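Local structure of spike protein P1 (2VVE) at residues I151-A156 / G179-Y184; R96-Q101 / N111-F116; F15-R20 / R24-E29. The protein binds the host receptor as the spike located at the fivefold vertices of the bacteriophage PM2 capsid. All blocks are in the same frame, centred on the assembly; numbering follows the deposited sequence. Where two conformers were deposited one is given.

Interaction 1. Residues I151-A156 / G179-Y184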
# COMPACT_ATOMS: atom_id res chain seq x y z
N ILE A 151 20.06 46.22 -22.20
CA ILE A 151 19.32 44.97 -22.28
C ILE A 151 17.92 45.13 -21.69
O ILE A 151 17.77 45.52 -20.53
CB ILE A 151 20.09 43.81 -21.58
CG1 ILE A 151 21.42 43.50 -22.30
CG2 ILE A 151 19.21 42.55 -21.46
CD1 ILE A 151 21.30 43.07 -23.77
N SER A 152 16.91 44.82 -22.49
CA SER A 152 15.53 44.79 -22.01
C SER A 152 15.23 43.41 -21.43
O SER A 152 15.61 42.39 -22.01
CB SER A 152 14.53 45.12 -23.12
OG SER A 152 14.67 46.48 -23.54
N VAL A 153 14.59 43.41 -20.27
CA VAL A 153 14.23 42.17 -19.58
C VAL A 153 12.74 42.15 -19.22
O VAL A 153 12.13 43.20 -18.96
CB VAL A 153 15.07 41.93 -18.29
CG1 VAL A 153 16.57 41.85 -18.61
CG2 VAL A 153 14.81 42.99 -17.25
N LYS A 154 12.16 40.96 -19.24
CA LYS A 154 10.80 40.76 -18.76
C LYS A 154 10.68 39.33 -18.25
O LYS A 154 10.33 38.41 -19.01
CB LYS A 154 9.76 41.09 -19.85
CG LYS A 154 8.30 40.95 -19.37
CD LYS A 154 7.31 41.64 -20.28
CE LYS A 154 7.11 43.10 -19.90
NZ LYS A 154 6.15 43.76 -20.82
N PRO A 155 10.98 39.12 -16.95
CA PRO A 155 10.90 37.77 -16.37
C PRO A 155 9.44 37.30 -16.30
O PRO A 155 8.53 38.12 -16.21
CB PRO A 155 11.49 37.95 -14.96
CG PRO A 155 11.32 39.42 -14.66
CD PRO A 155 11.45 40.12 -15.97
N ALA A 156 9.23 35.99 -16.39
CA ALA A 156 7.88 35.44 -16.30
C ALA A 156 7.87 34.09 -15.59
O ALA A 156 8.92 33.45 -15.47
CB ALA A 156 7.25 35.30 -17.69
N GLY A 179 18.01 48.63 -19.28
CA GLY A 179 19.22 49.37 -18.98
C GLY A 179 20.43 48.47 -19.02
O GLY A 179 20.36 47.34 -19.52
N SER A 180 21.55 48.99 -18.53
CA SER A 180 22.75 48.19 -18.34
C SER A 180 22.77 47.71 -16.90
O SER A 180 22.96 48.50 -15.97
CB SER A 180 24.00 49.02 -18.68
OG SER A 180 23.90 49.54 -19.99
N HIS A 181 22.56 46.41 -16.73
CA HIS A 181 22.38 45.82 -15.40
C HIS A 181 23.69 45.39 -14.75
O HIS A 181 24.43 44.56 -15.30
CB HIS A 181 21.41 44.64 -15.50
CG HIS A 181 20.15 44.96 -16.24
ND1 HIS A 181 19.02 45.45 -15.62
CD2 HIS A 181 19.85 44.88 -17.56
CE1 HIS A 181 18.08 45.64 -16.52
NE2 HIS A 181 18.55 45.31 -17.71
N SER A 182 23.97 45.96 -13.58
CA SER A 182 25.19 45.62 -12.84
C SER A 182 25.00 44.42 -11.90
O SER A 182 25.97 43.84 -11.43
CB SER A 182 25.73 46.85 -12.09
OG SER A 182 24.72 47.53 -11.38
N GLY A 183 23.74 44.06 -11.65
CA GLY A 183 23.40 42.88 -10.86
C GLY A 183 23.79 42.94 -9.39
O GLY A 183 24.11 41.91 -8.81
N TYR A 184 23.75 44.13 -8.80
CA TYR A 184 24.09 44.30 -7.38
C TYR A 184 22.93 43.77 -6.53
O TYR A 184 21.77 44.06 -6.81
CB TYR A 184 24.38 45.76 -7.04
CG TYR A 184 25.56 46.38 -7.78
CD1 TYR A 184 26.63 45.60 -8.22
CD2 TYR A 184 25.61 47.76 -8.02
CE1 TYR A 184 27.71 46.17 -8.91
CE2 TYR A 184 26.68 48.34 -8.69
CZ TYR A 184 27.73 47.54 -9.13
OH TYR A 184 28.79 48.11 -9.80

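Interaction 2. Residues R96-Q101 / N111-F116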
# COMPACT_ATOMS: atom_id res chain seq x y z
N ARG A 96 21.79 31.08 -14.22
CA ARG A 96 21.03 32.04 -15.03
C ARG A 96 19.83 31.35 -15.68
O ARG A 96 19.94 30.22 -16.16
CB ARG A 96 21.93 32.63 -16.11
CG ARG A 96 23.06 33.51 -15.55
CD ARG A 96 24.27 33.56 -16.46
NE ARG A 96 23.94 34.01 -17.81
CZ ARG A 96 24.80 34.13 -18.82
NH1 ARG A 96 26.09 33.84 -18.65
NH2 ARG A 96 24.36 34.54 -19.99
N ALA A 97 18.70 32.05 -15.71
CA ALA A 97 17.47 31.50 -16.30
C ALA A 97 17.58 31.52 -17.82
O ALA A 97 18.26 32.38 -18.39
CB ALA A 97 16.28 32.32 -15.86
N LYS A 98 16.90 30.59 -18.48
CA LYS A 98 16.92 30.55 -19.95
C LYS A 98 15.91 31.48 -20.62
O LYS A 98 14.84 31.76 -20.08
CB LYS A 98 16.79 29.11 -20.47
CG LYS A 98 17.94 28.23 -20.01
CD LYS A 98 17.78 26.77 -20.33
CE LYS A 98 19.06 26.04 -19.94
NZ LYS A 98 19.08 24.60 -20.27
N TYR A 99 16.28 31.98 -21.81
CA TYR A 99 15.32 32.58 -22.71
C TYR A 99 14.29 31.54 -23.15
O TYR A 99 14.66 30.46 -23.62
CB TYR A 99 15.99 33.13 -23.97
CG TYR A 99 17.02 34.22 -23.77
CD1 TYR A 99 16.63 35.52 -23.49
CD2 TYR A 99 18.38 33.95 -23.92
CE1 TYR A 99 17.58 36.54 -23.34
CE2 TYR A 99 19.34 34.96 -23.77
CZ TYR A 99 18.93 36.25 -23.48
OH TYR A 99 19.85 37.25 -23.33
N ALA A 100 13.01 31.88 -23.03
CA ALA A 100 11.97 30.96 -23.52
C ALA A 100 10.74 31.66 -24.07
O ALA A 100 10.16 32.53 -23.41
CB ALA A 100 11.57 29.95 -22.43
N GLN A 101 10.34 31.24 -25.27
CA GLN A 101 9.04 31.58 -25.83
C GLN A 101 8.04 30.57 -25.31
O GLN A 101 8.42 29.53 -24.79
CB GLN A 101 9.06 31.54 -27.36
CG GLN A 101 10.06 32.49 -27.97
CD GLN A 101 9.98 32.54 -29.47
OE1 GLN A 101 9.41 33.47 -30.02
NE2 GLN A 101 10.56 31.56 -30.14
N ASN A 111 14.20 21.08 -23.49
CA ASN A 111 15.32 22.00 -23.64
C ASN A 111 15.90 22.40 -22.29
O ASN A 111 16.63 23.40 -22.18
CB ASN A 111 14.88 23.21 -24.46
CG ASN A 111 14.86 22.91 -25.94
OD1 ASN A 111 15.91 22.89 -26.59
ND2 ASN A 111 13.66 22.66 -26.49
N ASN A 112 15.60 21.59 -21.28
CA ASN A 112 16.16 21.72 -19.94
C ASN A 112 15.94 23.07 -19.28
O ASN A 112 16.87 23.63 -18.68
CB ASN A 112 17.65 21.36 -19.96
CG ASN A 112 17.89 19.88 -20.23
OD1 ASN A 112 16.97 19.07 -20.12
ND2 ASN A 112 19.11 19.53 -20.59
N VAL A 113 14.72 23.59 -19.40
CA VAL A 113 14.32 24.77 -18.61
C VAL A 113 13.87 24.28 -17.22
O VAL A 113 12.86 23.57 -17.12
CB VAL A 113 13.19 25.58 -19.32
CG1 VAL A 113 12.75 26.79 -18.45
CG2 VAL A 113 13.61 26.01 -20.73
N PRO A 114 14.63 24.61 -16.15
CA PRO A 114 14.22 24.18 -14.81
C PRO A 114 12.82 24.62 -14.41
O PRO A 114 12.39 25.74 -14.73
CB PRO A 114 15.28 24.82 -13.90
CG PRO A 114 16.50 24.88 -14.78
CD PRO A 114 15.93 25.30 -16.11
N PHE A 115 12.13 23.73 -13.72
CA PHE A 115 10.77 24.00 -13.27
C PHE A 115 10.59 23.58 -11.81
O PHE A 115 11.46 22.92 -11.20
CB PHE A 115 9.75 23.26 -14.15
CG PHE A 115 9.91 21.76 -14.14
CD1 PHE A 115 9.41 20.99 -13.08
CD2 PHE A 115 10.58 21.11 -15.18
CE1 PHE A 115 9.57 19.61 -13.07
CE2 PHE A 115 10.74 19.73 -15.18
CZ PHE A 115 10.24 18.97 -14.12
N PHE A 116 9.46 23.97 -11.24
CA PHE A 116 9.04 23.42 -9.96
C PHE A 116 7.53 23.26 -10.04
O PHE A 116 6.87 23.88 -10.88
CB PHE A 116 9.48 24.32 -8.79
CG PHE A 116 8.81 25.67 -8.77
CD1 PHE A 116 7.63 25.85 -8.06
CD2 PHE A 116 9.34 26.74 -9.48
CE1 PHE A 116 6.99 27.08 -8.02
CE2 PHE A 116 8.71 27.99 -9.46
CZ PHE A 116 7.53 28.15 -8.73

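Interaction 3. Residues F15-R20 / R24-E29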
# COMPACT_ATOMS: atom_id res chain seq x y z
N PHE A 15 -14.06 20.15 9.88
CA PHE A 15 -13.42 21.38 9.43
C PHE A 15 -11.95 21.15 9.15
O PHE A 15 -11.44 20.05 9.36
CB PHE A 15 -13.62 22.50 10.46
CG PHE A 15 -13.02 22.20 11.81
CD1 PHE A 15 -11.74 22.63 12.14
CD2 PHE A 15 -13.75 21.47 12.77
CE1 PHE A 15 -11.18 22.33 13.40
CE2 PHE A 15 -13.19 21.16 14.02
CZ PHE A 15 -11.91 21.60 14.33
N GLN A 16 -11.28 22.18 8.67
CA GLN A 16 -9.87 22.10 8.31
C GLN A 16 -9.07 23.05 9.18
O GLN A 16 -9.50 24.18 9.42
CB GLN A 16 -9.65 22.42 6.82
CG GLN A 16 -10.17 21.35 5.82
CD GLN A 16 -11.69 21.23 5.79
OE1 GLN A 16 -12.40 22.23 5.69
NE2 GLN A 16 -12.21 20.00 5.89
N ILE A 17 -7.90 22.60 9.63
CA ILE A 17 -6.99 23.48 10.37
C ILE A 17 -5.76 23.82 9.52
O ILE A 17 -5.09 22.92 8.99
CB ILE A 17 -6.53 22.88 11.71
CG1 ILE A 17 -7.69 22.86 12.72
CG2 ILE A 17 -5.33 23.67 12.30
CD1 ILE A 17 -7.45 21.91 13.91
N PRO A 18 -5.44 25.13 9.39
CA PRO A 18 -4.24 25.50 8.67
C PRO A 18 -3.01 25.18 9.50
O PRO A 18 -2.88 25.66 10.63
CB PRO A 18 -4.39 27.02 8.48
CG PRO A 18 -5.20 27.45 9.66
CD PRO A 18 -6.15 26.31 9.94
N LEU A 19 -2.14 24.33 8.96
CA LEU A 19 -0.92 23.95 9.67
C LEU A 19 0.21 24.94 9.38
O LEU A 19 0.62 25.09 8.23
CB LEU A 19 -0.50 22.54 9.28
CG LEU A 19 -1.47 21.39 9.60
CD1 LEU A 19 -1.02 20.12 8.89
CD2 LEU A 19 -1.54 21.16 11.12
N ARG A 20 0.69 25.63 10.41
CA ARG A 20 1.70 26.66 10.21
C ARG A 20 3.00 26.27 10.93
O ARG A 20 3.14 25.12 11.32
CB ARG A 20 1.14 28.04 10.59
CG ARG A 20 -0.14 28.36 9.82
CD ARG A 20 -0.53 29.83 9.91
NE ARG A 20 -1.72 30.11 9.11
CZ ARG A 20 -1.72 30.33 7.79
NH1 ARG A 20 -0.59 30.31 7.09
NH2 ARG A 20 -2.87 30.56 7.16
N ARG A 24 2.60 24.87 17.60
CA ARG A 24 1.34 25.59 17.69
C ARG A 24 0.28 24.66 18.25
O ARG A 24 0.42 23.44 18.21
CB ARG A 24 0.89 26.09 16.31
CG ARG A 24 1.81 27.16 15.73
CD ARG A 24 1.30 27.71 14.43
NE ARG A 24 2.27 28.62 13.81
CZ ARG A 24 2.01 29.88 13.46
NH1 ARG A 24 0.81 30.39 13.65
NH2 ARG A 24 2.97 30.62 12.90
N GLU A 25 -0.79 25.24 18.76
CA GLU A 25 -1.88 24.44 19.28
C GLU A 25 -2.70 23.84 18.13
O GLU A 25 -3.07 24.55 17.19
CB GLU A 25 -2.76 25.31 20.16
CG GLU A 25 -3.71 24.54 21.00
CD GLU A 25 -4.45 25.42 21.97
OE1 GLU A 25 -5.26 26.24 21.51
OE2 GLU A 25 -4.22 25.27 23.19
N LEU A 26 -2.97 22.54 18.20
CA LEU A 26 -3.83 21.87 17.24
C LEU A 26 -5.28 21.94 17.71
O LEU A 26 -6.18 22.26 16.94
CB LEU A 26 -3.41 20.41 17.05
CG LEU A 26 -4.21 19.63 16.01
CD1 LEU A 26 -3.79 20.05 14.61
CD2 LEU A 26 -4.04 18.14 16.23
N LEU A 27 -5.49 21.63 18.99
CA LEU A 27 -6.80 21.75 19.63
C LEU A 27 -6.68 22.47 20.97
O LEU A 27 -5.72 22.22 21.72
CB LEU A 27 -7.38 20.36 19.90
CG LEU A 27 -7.52 19.43 18.69
CD1 LEU A 27 -7.68 18.00 19.17
CD2 LEU A 27 -8.66 19.89 17.79
N PRO A 28 -7.67 23.33 21.29
CA PRO A 28 -7.65 24.03 22.56
C PRO A 28 -8.25 23.16 23.67
O PRO A 28 -8.91 22.15 23.38
CB PRO A 28 -8.52 25.26 22.29
CG PRO A 28 -9.55 24.76 21.30
CD PRO A 28 -8.86 23.67 20.49
N GLU A 29 -8.04 23.53 24.93
CA GLU A 29 -8.80 22.90 26.01
C GLU A 29 -10.27 23.25 25.80
O GLU A 29 -10.63 24.42 25.64
CB GLU A 29 -8.34 23.34 27.39
CG GLU A 29 -9.07 22.60 28.53
CD GLU A 29 -8.49 22.85 29.91
OE1 GLU A 29 -7.24 22.87 30.04
OE2 GLU A 29 -9.28 23.01 30.86

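Interaction 1. Residues I151-A156 / G179-Y184
I151 and G179 form an antiparallel, hydrogen-bonded pair at one end of a beta sheet in the receptor-binding region, whose fold is consistent with a jelly roll. Here the start of strand 151-160 meets the end of strand 177-179. I151 N donates to G179 O at 2.9 Å. The return bond, G179 N to I151 O, is weak at 3.4 Å.

The loop after G179 adds a side chain to the ladder. H181 NE2 donates to I151 O at 2.9 Å. The oxygen lies at the edge of the imidazole, 6° out of the ring plane, and the bond is fairly straight (158° at the hydrogen). I151 O thus accepts two bonds, the short one from the H181 ring and the weak one from G179 N. H181 CG sits beside the backbone N (chi1 -49°), which turns the ring back toward the strand. H137 meets the same ring, and S139 OG takes the H181 backbone N-H.

The calcium ion bound by S150, D212 and D214 is near: the side chain of I151 is about 5 Å from the bound calcium ion. S152 N bonds to D212 OD2. The pair thus joins the strand next to the metal site to the H181 loop. The V153 and H181 side chains meet from opposite directions; V153 CG1 lies 4.1 Å from H181 NE2, oblique to the ring.

Interaction 2. Residues R96-Q101 / N111-F116
K98 reaches across to N111 and N112 with its whole side chain. CG lies beside the backbone N (chi1 -62°), and the chain is extended beyond CG. Its ammonium group thus arrives at two successive backbone carbonyls.

K98 NZ bonds to N112 O at 2.9 Å. The donor stands well above the carbonyl plane, 56° out of it. NZ thus comes to the oxygen from above the plane and not along a lone pair. A second, weak bond runs from K98 NZ to N111 O at 3.3 Å. One ammonium group therefore bridges two consecutive peptide oxygens.

The aliphatic part of the lysine also takes part. K98 CE passes 3.5 Å from N112 O. K98 CD lies 4.3 Å from V113 CG2, a loose apolar touch. V113 itself is buried and packs on L108 of helix 105-110. N112 CB lies 3.6 Å from K98 NZ, a simple touch, while the amide end of N112 leads away. The N111 amide turns back on the helix, where ND2 bonds to A107 O.

The K98 backbone is anchored to E208 of strand 200-208. Next to it, Y99 OH bonds to H221 ND1. The lysine thus ties a loop held on the sheet to the helix end. Its positive charge would probably be stabilised by the carbonyl-rich C-terminus of the helix. That end is a Schellman motif: N112, with positive phi, is the C-prime residue, N112 N bonds to E109 O, and V113 N bonds to L108 O.

Interaction 3. Residues F15-R20 / R24-E29
I17 and L26 cross at about a right angle, methyl against methyl, with I17 CD1 4.2 Å from L26 CD1. The same I17 CD1 comes 3.3 Å from L26 O, so the isoleucine end also rests on the backbone. L26 CG is anti to the backbone N (chi1 -177°), which carries CD1 toward the methyls of I17 and L19. L26 CD1 lies 4.3 Å from L19 CD2. L19 starts out pointing away, but its end bends back to the leucine.

The contact spans two sheets of the second jelly-roll domain. Strand 11-19 pairs with 245-253, and strand 24-27 pairs with 78-81. The chain turns a corner at L26, where L26 and L27 form a classic beta bulge facing one residue of strand 78-81.

Near the turn, R24 lays one guanidinium face on R20. R20 CB sits 3.4 Å above that plane, over its centre. The two guanidinium planes are 61° apart, and R20 NE stays 5.2 Å from R24 NH1. Each charged end has its own partner: R24 NH2 forms a salt bridge with D21 OD1, and R20 NH1 bonds to P239 O.

In the fold
Interaction 3 comes first along the chain, then interaction 2, then interaction 1. They follow one another without overlap. Interactions 1 and 2 lie in the receptor-binding part of the chain, with centres about 17 Å apart and nearest atoms about 6 Å apart. Strand 200-208 links them: it pairs with strand 151-160 of interaction 1, and its E208 bonds to the backbone of K98 in interaction 2. Interaction 3 lies in the second jelly-roll domain, across the centre of the chain. Its centre is about 44 Å from that of interaction 1 and 39 Å from that of interaction 2. This fragment of the spike is thus elongated, with the calcium site near interaction 1, far from interaction 3.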